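PDB 6V04: uncharacterized SRPBCC domain-containing protein from Micromonospora chersina, which is of unknown function, but is encoded in the dynemicin biosynthetic locus and carries a START/Bet v 1-like fold that probably binds a ligand or intermediate of that pathway. Local coordinates for residues D12-P23 with E101-P112; R55-F63 with P142-E150. One frame throughout, in Å; residues are numbered along the deposited sequence. Where two conformers were deposited one is given.

Interaction 1 (D12-P23 with E101-P112); sequences DWVRVMVSVPAP and EATTLTVDDSCP
The hydroxyl of Thr103 makes the shortest polar bond between residues 12-23 and 101-112, with OG1 2.6 Å from Ala22 O and the donor lying in the carbonyl plane. Because OG1 stands beside its own backbone N (chi1 -67°), it reaches the chain beyond strand 14-20, where an inverse gamma turn centred on Pro21 leads to Pro23, the N-cap of helix 24-32. Thr103 also touches Val24 and Val27, which joins its strand to that helix as well as to the turn. Strands 14-20 and 103-110 run antiparallel, their axes 4.7 Å apart. Val14, Val16, Val18 and Val20 each exchange two backbone hydrogen bonds with Asp109, Val107, Leu105 and Thr103 respectively. Between these pairs run CA-H...O contacts, such as Met17 CA to Leu105 O at 3.2 Å. The first and last strands of the N-terminal antiparallel sheet are thereby paired, with 14-20 at its edge, in the helix-grip arrangement of the Bet v 1-like fold. Val16, Val18 and Leu105 turn to the long helix 116-139, meeting Leu127, Val130 and Leu133; Val18 CG1 lies 4.0 Å from Leu105 CB. On the other face Met17 lies alongside Thr106, its CG 3.6 Å from Thr106 OG1. Trp13 and Asp108 also lie side by side. There the indole NE1 gives a 3.0 Å bond to Asp108 OD1, within the ring plane but 41° out of the carboxylate plane. Arg15 NE sits 3.3 Å above the centre of the Trp13 ring, while its guanidinium forms a salt bridge with Asp11. At the end away from Thr103, Cys111 N donates to Asp12 OD2 over 2.9 Å, and Arg114 bonds both Asp12 O and the Asp109 carboxylate.

Interaction 2 (R55-F63 with P142-E150); sequences RVDFGDGDF and PSRYDWRQE. With NA (sodium ion), chain B; MG (magnesium ion), chain C.
Arg148 and Asp62 form the salt bridge between residues 55-63 and 142-150. The guanidinium approaches side-on and puts both NH1 (2.9 Å) and NE (3.2 Å) on the single oxygen Asp62 OD2, which lies almost in the guanidinium plane although the carboxylate is turned 43° from it. A bend at chi3 of Arg148 (67°) brings this edge round; NH1 also pairs with Asp152, and Asp62 OD1 with Arg259. Among the hydrogen bonds, Asp60 OD2 takes Arg148 N at 2.9 Å through its anti lone pair, while OD1 closes an Asx turn to Asp62 N, so both oxygens fix the rotation of the group. With an alanine in place of Asp60, the amides of Arg148 and Asp62 would probably lose these acceptors and the turn would be less firmly tied to the 142-150 loop. Water bridges add to this: one water joins Asp60 OD2, Asp62 OD2 and Tyr145 OH, and two others link Phe58 O to the backbone of Tyr145 and Asp146. Van der Waals contact is slighter: Tyr145 OH lies over one face of the Phe58 ring, 3.7 Å from Phe58 CG, and Asp60 CB is 3.6 Å from Trp147 CB. Asp146 and Gln149 point away from residues 55-63 and carry metals, sodium 2.4 Å from Asp146 OD1 and magnesium 2.0 Å from Gln149 OE1. The loop leads from helix 116-139, where Tyr145 meets Phe129, into strand 151-157 of the second sheet; Phe58 rests on Phe64 of strand 63-72, and Arg259 of helix 252-277 bonds to the carbonyls of Asp60 and Arg148.

Both interactions reach the N-terminal seven-stranded sheet, yet at separate places, their centres about 21 Å apart and their nearest atoms about 10 Å apart. Both are partly buried, but interaction 1 mixes buried with exposed residues, whereas no touching residue of interaction 2 is fully exposed. Interaction 1 lies toward the periphery and pairs an edge strand with its neighbour through a regular backbone ladder, with a largely apolar face under helix 116-139. Interaction 2 lies nearer the centre of the chain and has no strand pairing; carboxylates, arginines and waters do the work. Interaction 1 thus binds within one sheet, whereas interaction 2 ties a turn of the first half to the linker that leads into the second.

Interaction 1 (D12-P23 with E101-P112)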
# COMPACT_ATOMS: atom_id res chain seq x y z
N ASP A 12 -12.07 -9.52 9.66
CA ASP A 12 -11.36 -8.84 8.59
C ASP A 12 -12.04 -7.56 8.13
O ASP A 12 -11.42 -6.78 7.41
CB ASP A 12 -11.21 -9.77 7.39
CG ASP A 12 -12.55 -10.16 6.79
OD1 ASP A 12 -13.24 -11.01 7.39
OD2 ASP A 12 -12.92 -9.57 5.75
N TRP A 13 -13.28 -7.33 8.54
CA TRP A 13 -14.14 -6.32 7.91
C TRP A 13 -13.92 -4.96 8.56
O TRP A 13 -14.33 -4.73 9.70
CB TRP A 13 -15.58 -6.78 8.03
CG TRP A 13 -16.61 -5.88 7.49
CD1 TRP A 13 -16.45 -4.79 6.69
CD2 TRP A 13 -18.01 -6.00 7.73
NE1 TRP A 13 -17.68 -4.23 6.41
CE2 TRP A 13 -18.65 -4.95 7.04
CE3 TRP A 13 -18.79 -6.90 8.47
CZ2 TRP A 13 -20.03 -4.78 7.07
CZ3 TRP A 13 -20.15 -6.72 8.50
CH2 TRP A 13 -20.76 -5.67 7.80
N VAL A 14 -13.27 -4.06 7.83
CA VAL A 14 -13.04 -2.71 8.31
C VAL A 14 -14.20 -1.83 7.89
O VAL A 14 -14.61 -1.85 6.72
CB VAL A 14 -11.70 -2.17 7.77
CG1 VAL A 14 -11.58 -0.70 8.09
CG2 VAL A 14 -10.56 -2.96 8.38
N ARG A 15 -14.75 -1.08 8.84
CA ARG A 15 -15.87 -0.18 8.59
C ARG A 15 -15.51 1.18 9.17
O ARG A 15 -15.19 1.28 10.36
CB ARG A 15 -17.16 -0.68 9.23
CG ARG A 15 -17.69 -1.94 8.62
CD ARG A 15 -18.51 -2.72 9.64
NE ARG A 15 -17.69 -3.77 10.23
CZ ARG A 15 -17.73 -4.15 11.51
NH1 ARG A 15 -18.56 -3.56 12.36
NH2 ARG A 15 -16.93 -5.11 11.92
N VAL A 16 -15.52 2.21 8.33
CA VAL A 16 -15.19 3.57 8.73
C VAL A 16 -16.27 4.49 8.18
O VAL A 16 -16.84 4.25 7.12
CB VAL A 16 -13.79 4.00 8.22
CG1 VAL A 16 -13.62 5.50 8.26
CG2 VAL A 16 -12.71 3.33 9.06
N MET A 17 -16.58 5.55 8.93
CA MET A 17 -17.60 6.51 8.54
C MET A 17 -17.08 7.92 8.76
O MET A 17 -16.23 8.17 9.63
CB MET A 17 -18.91 6.33 9.34
CG MET A 17 -19.65 5.02 9.11
SD MET A 17 -19.00 3.63 10.06
CE MET A 17 -20.45 2.58 10.15
N VAL A 18 -17.58 8.85 7.96
CA VAL A 18 -17.41 10.28 8.21
C VAL A 18 -18.72 10.98 7.90
O VAL A 18 -19.41 10.63 6.93
CB VAL A 18 -16.23 10.87 7.40
CG1 VAL A 18 -16.50 10.81 5.90
CG2 VAL A 18 -15.95 12.31 7.85
N SER A 19 -19.07 11.95 8.73
CA SER A 19 -20.22 12.82 8.51
C SER A 19 -19.71 14.20 8.14
O SER A 19 -18.85 14.75 8.84
CB SER A 19 -21.11 12.89 9.75
OG SER A 19 -22.11 13.88 9.59
N VAL A 20 -20.21 14.76 7.04
CA VAL A 20 -19.77 16.08 6.59
C VAL A 20 -20.98 16.98 6.33
O VAL A 20 -22.05 16.49 5.93
CB VAL A 20 -18.91 15.98 5.32
CG1 VAL A 20 -17.60 15.24 5.60
CG2 VAL A 20 -19.68 15.33 4.19
N PRO A 21 -20.86 18.28 6.56
CA PRO A 21 -21.99 19.18 6.32
C PRO A 21 -22.05 19.64 4.88
O PRO A 21 -22.21 20.83 4.61
CB PRO A 21 -21.70 20.35 7.27
CG PRO A 21 -20.21 20.39 7.32
CD PRO A 21 -19.72 18.97 7.18
N ALA A 22 -21.90 18.71 3.94
CA ALA A 22 -22.11 18.97 2.53
C ALA A 22 -23.25 18.10 2.03
O ALA A 22 -23.47 17.00 2.53
CB ALA A 22 -20.85 18.67 1.71
N PRO A 23 -24.02 18.58 1.05
CA PRO A 23 -25.12 17.77 0.52
C PRO A 23 -24.62 16.58 -0.27
O PRO A 23 -23.47 16.54 -0.74
CB PRO A 23 -25.88 18.76 -0.38
CG PRO A 23 -24.87 19.76 -0.78
CD PRO A 23 -23.93 19.89 0.38
N GLU A 101 -28.75 17.06 8.89
CA GLU A 101 -27.58 17.84 9.27
C GLU A 101 -26.40 17.64 8.32
O GLU A 101 -25.71 18.61 7.98
CB GLU A 101 -27.14 17.48 10.70
CG GLU A 101 -27.99 18.11 11.79
CD GLU A 101 -27.51 17.73 13.19
OE1 GLU A 101 -26.29 17.63 13.40
OE2 GLU A 101 -28.37 17.53 14.08
N ALA A 102 -26.17 16.41 7.87
CA ALA A 102 -24.93 16.10 7.17
C ALA A 102 -25.13 14.91 6.24
O ALA A 102 -26.13 14.18 6.32
CB ALA A 102 -23.80 15.81 8.16
N THR A 103 -24.16 14.72 5.36
CA THR A 103 -24.03 13.51 4.56
C THR A 103 -23.05 12.57 5.25
O THR A 103 -22.01 13.01 5.75
CB THR A 103 -23.52 13.83 3.15
OG1 THR A 103 -24.51 14.59 2.44
CG2 THR A 103 -23.22 12.54 2.38
N THR A 104 -23.39 11.28 5.30
CA THR A 104 -22.48 10.29 5.84
C THR A 104 -21.93 9.44 4.72
O THR A 104 -22.70 8.93 3.89
CB THR A 104 -23.18 9.41 6.88
OG1 THR A 104 -23.65 10.21 7.96
CG2 THR A 104 -22.22 8.36 7.41
N LEU A 105 -20.62 9.27 4.70
CA LEU A 105 -19.96 8.30 3.84
C LEU A 105 -19.53 7.12 4.70
O LEU A 105 -18.82 7.30 5.70
CB LEU A 105 -18.74 8.91 3.14
CG LEU A 105 -17.76 7.93 2.49
CD1 LEU A 105 -18.38 7.29 1.29
CD2 LEU A 105 -16.47 8.65 2.10
N THR A 106 -19.96 5.92 4.32
CA THR A 106 -19.58 4.69 4.99
C THR A 106 -18.67 3.89 4.07
O THR A 106 -19.05 3.60 2.93
CB THR A 106 -20.82 3.87 5.36
OG1 THR A 106 -21.69 4.65 6.19
CG2 THR A 106 -20.43 2.59 6.10
N VAL A 107 -17.49 3.53 4.57
CA VAL A 107 -16.53 2.73 3.82
C VAL A 107 -16.50 1.33 4.42
O VAL A 107 -16.29 1.17 5.63
CB VAL A 107 -15.12 3.33 3.86
CG1 VAL A 107 -14.15 2.40 3.13
CG2 VAL A 107 -15.12 4.73 3.25
N ASP A 108 -16.72 0.33 3.57
CA ASP A 108 -16.54 -1.07 3.90
C ASP A 108 -15.32 -1.61 3.16
O ASP A 108 -15.16 -1.35 1.97
CB ASP A 108 -17.75 -1.90 3.47
CG ASP A 108 -19.00 -1.56 4.24
OD1 ASP A 108 -18.99 -1.68 5.48
OD2 ASP A 108 -20.00 -1.19 3.59
N ASP A 109 -14.47 -2.37 3.86
CA ASP A 109 -13.29 -2.97 3.24
C ASP A 109 -13.11 -4.35 3.86
O ASP A 109 -12.77 -4.45 5.04
CB ASP A 109 -12.05 -2.09 3.46
CG ASP A 109 -10.79 -2.64 2.79
OD1 ASP A 109 -10.70 -3.86 2.55
OD2 ASP A 109 -9.86 -1.83 2.53
N SER A 110 -13.38 -5.41 3.09
CA SER A 110 -13.24 -6.76 3.59
C SER A 110 -12.36 -7.59 2.66
O SER A 110 -12.22 -7.30 1.46
CB SER A 110 -14.61 -7.43 3.78
OG SER A 110 -15.36 -7.39 2.58
N CYS A 111 -11.73 -8.59 3.24
CA CYS A 111 -10.86 -9.49 2.53
C CYS A 111 -10.78 -10.81 3.28
O CYS A 111 -10.31 -10.84 4.42
CB CYS A 111 -9.47 -8.87 2.37
SG CYS A 111 -8.30 -9.93 1.49
N PRO A 112 -11.25 -11.91 2.70
CA PRO A 112 -11.26 -13.18 3.43
C PRO A 112 -9.86 -13.58 3.87
O PRO A 112 -8.91 -13.52 3.09
CB PRO A 112 -11.83 -14.17 2.40
CG PRO A 112 -12.58 -13.33 1.43
CD PRO A 112 -11.82 -12.03 1.35

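Interaction 2 (R55-F63 with P142-E150)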
# COMPACT_ATOMS: atom_id res chain seq x y z
N ARG A 55 -7.45 2.29 -12.08
CA ARG A 55 -6.25 2.28 -11.26
C ARG A 55 -6.15 3.60 -10.53
O ARG A 55 -6.37 4.65 -11.13
CB ARG A 55 -5.01 2.05 -12.14
CG ARG A 55 -3.69 1.83 -11.44
CD ARG A 55 -2.63 1.62 -12.51
NE ARG A 55 -1.28 1.38 -12.00
CZ ARG A 55 -0.45 2.32 -11.57
NH1 ARG A 55 -0.84 3.59 -11.55
NH2 ARG A 55 0.76 1.99 -11.15
N VAL A 56 -5.80 3.56 -9.24
CA VAL A 56 -5.55 4.78 -8.48
C VAL A 56 -4.10 4.78 -8.04
O VAL A 56 -3.57 3.76 -7.59
CB VAL A 56 -6.50 4.93 -7.27
CG1 VAL A 56 -6.28 3.84 -6.23
CG2 VAL A 56 -6.32 6.31 -6.66
N ASP A 57 -3.44 5.91 -8.24
CA ASP A 57 -2.02 6.07 -7.99
C ASP A 57 -1.84 7.22 -7.01
O ASP A 57 -2.45 8.28 -7.18
CB ASP A 57 -1.31 6.36 -9.31
CG ASP A 57 0.18 6.25 -9.21
OD1 ASP A 57 0.77 7.04 -8.45
OD2 ASP A 57 0.74 5.36 -9.88
N PHE A 58 -1.02 7.01 -5.97
CA PHE A 58 -0.86 8.02 -4.94
C PHE A 58 0.36 8.91 -5.16
O PHE A 58 0.54 9.87 -4.41
CB PHE A 58 -0.82 7.35 -3.57
CG PHE A 58 -2.06 6.57 -3.29
CD1 PHE A 58 -3.25 7.23 -3.06
CD2 PHE A 58 -2.06 5.19 -3.35
CE1 PHE A 58 -4.42 6.52 -2.85
CE2 PHE A 58 -3.22 4.48 -3.13
CZ PHE A 58 -4.40 5.15 -2.89
N GLY A 59 1.14 8.65 -6.20
CA GLY A 59 2.22 9.54 -6.58
C GLY A 59 3.53 9.27 -5.89
O GLY A 59 4.51 10.02 -6.13
N ASP A 60 3.60 8.21 -5.09
CA ASP A 60 4.77 7.88 -4.28
C ASP A 60 5.24 6.45 -4.49
O ASP A 60 6.05 5.96 -3.70
CB ASP A 60 4.47 8.12 -2.79
CG ASP A 60 3.36 7.26 -2.26
OD1 ASP A 60 2.80 6.49 -3.05
OD2 ASP A 60 3.07 7.39 -1.06
N GLY A 61 4.76 5.77 -5.53
CA GLY A 61 5.03 4.37 -5.74
C GLY A 61 3.86 3.47 -5.41
O GLY A 61 3.79 2.36 -5.95
N ASP A 62 2.95 3.92 -4.56
CA ASP A 62 1.80 3.12 -4.17
C ASP A 62 0.64 3.30 -5.15
O ASP A 62 0.42 4.38 -5.71
CB ASP A 62 1.32 3.50 -2.77
CG ASP A 62 2.23 2.99 -1.66
OD1 ASP A 62 3.25 2.33 -1.92
OD2 ASP A 62 1.89 3.30 -0.49
N PHE A 63 -0.12 2.22 -5.34
CA PHE A 63 -1.27 2.25 -6.23
C PHE A 63 -2.13 1.03 -5.90
O PHE A 63 -1.67 0.09 -5.25
CB PHE A 63 -0.86 2.22 -7.69
CG PHE A 63 -0.20 0.95 -8.13
CD1 PHE A 63 1.15 0.75 -7.93
CD2 PHE A 63 -0.93 -0.04 -8.79
CE1 PHE A 63 1.77 -0.41 -8.36
CE2 PHE A 63 -0.31 -1.20 -9.22
CZ PHE A 63 1.04 -1.38 -9.01
N PRO A 142 -6.51 21.39 -1.77
CA PRO A 142 -6.08 19.99 -1.77
C PRO A 142 -5.67 19.55 -0.37
O PRO A 142 -5.06 20.30 0.39
CB PRO A 142 -4.91 19.96 -2.75
CG PRO A 142 -4.48 21.36 -2.91
CD PRO A 142 -5.70 22.21 -2.68
N SER A 143 -6.02 18.31 -0.05
CA SER A 143 -5.69 17.71 1.23
C SER A 143 -4.92 16.41 1.06
O SER A 143 -4.74 15.69 2.04
CB SER A 143 -6.98 17.45 2.01
OG SER A 143 -7.78 16.60 1.22
N ARG A 144 -4.45 16.11 -0.15
CA ARG A 144 -3.64 14.92 -0.41
C ARG A 144 -2.38 14.90 0.45
O ARG A 144 -1.76 15.95 0.68
CB ARG A 144 -3.16 14.91 -1.87
CG ARG A 144 -4.22 14.78 -2.94
CD ARG A 144 -4.51 13.33 -3.28
NE ARG A 144 -3.34 12.59 -3.76
CZ ARG A 144 -2.93 12.54 -5.03
NH1 ARG A 144 -3.58 13.21 -5.97
NH2 ARG A 144 -1.86 11.82 -5.34
N TYR A 145 -1.92 13.71 0.81
CA TYR A 145 -0.53 13.62 1.24
C TYR A 145 0.37 13.54 0.02
O TYR A 145 -0.06 13.14 -1.07
CB TYR A 145 -0.28 12.43 2.16
CG TYR A 145 -0.52 11.05 1.59
CD1 TYR A 145 0.44 10.38 0.84
CD2 TYR A 145 -1.68 10.37 1.89
CE1 TYR A 145 0.22 9.09 0.35
CE2 TYR A 145 -1.92 9.09 1.42
CZ TYR A 145 -0.97 8.45 0.66
OH TYR A 145 -1.25 7.15 0.23
N ASP A 146 1.63 13.97 0.18
CA ASP A 146 2.53 13.93 -0.97
C ASP A 146 3.22 12.59 -1.11
O ASP A 146 3.26 12.03 -2.22
CB ASP A 146 3.57 15.07 -0.92
CG ASP A 146 4.32 15.19 0.40
OD1 ASP A 146 4.12 14.41 1.34
OD2 ASP A 146 5.16 16.13 0.47
N TRP A 147 3.70 12.01 -0.02
CA TRP A 147 4.29 10.68 -0.07
C TRP A 147 4.22 10.06 1.32
O TRP A 147 4.36 10.74 2.33
CB TRP A 147 5.73 10.75 -0.62
CG TRP A 147 6.75 11.49 0.20
CD1 TRP A 147 7.03 12.84 0.15
CD2 TRP A 147 7.67 10.93 1.14
NE1 TRP A 147 8.05 13.13 1.03
CE2 TRP A 147 8.45 11.97 1.64
CE3 TRP A 147 7.89 9.63 1.61
CZ2 TRP A 147 9.45 11.77 2.59
CZ3 TRP A 147 8.85 9.43 2.56
CH2 TRP A 147 9.64 10.49 3.04
N ARG A 148 3.94 8.76 1.34
CA ARG A 148 3.73 8.07 2.61
C ARG A 148 5.07 7.66 3.24
O ARG A 148 5.94 7.09 2.57
CB ARG A 148 2.85 6.85 2.36
CG ARG A 148 2.37 6.16 3.61
CD ARG A 148 1.15 5.31 3.35
NE ARG A 148 1.45 4.17 2.51
CZ ARG A 148 1.75 2.95 2.96
NH1 ARG A 148 2.01 1.99 2.09
NH2 ARG A 148 1.80 2.69 4.26
N GLN A 149 5.20 7.91 4.54
CA GLN A 149 6.50 7.78 5.18
C GLN A 149 7.01 6.35 5.27
O GLN A 149 8.22 6.16 5.43
CB GLN A 149 6.48 8.39 6.58
CG GLN A 149 5.60 7.67 7.58
CD GLN A 149 5.41 8.49 8.85
OE1 GLN A 149 4.95 9.64 8.81
NE2 GLN A 149 5.78 7.91 9.98
N GLU A 150 6.14 5.34 5.20
CA GLU A 150 6.56 3.95 5.28
C GLU A 150 6.08 3.21 4.03
O GLU A 150 5.11 3.62 3.39
CB GLU A 150 6.03 3.25 6.54
CG GLU A 150 4.59 3.54 6.88
CD GLU A 150 4.26 3.08 8.29
OE1 GLU A 150 4.26 1.85 8.52
OE2 GLU A 150 4.03 3.94 9.16
NA NA B . 4.76 14.97 3.56
MG MG C . 4.40 11.20 10.00
O HOH W 1 1.70 12.44 -4.35
O HOH W 2 -1.17 11.00 -2.33
O HOH W 3 0.96 5.87 -0.25
O HOH W 4 6.77 16.04 2.50
O HOH W 5 5.82 12.83 3.54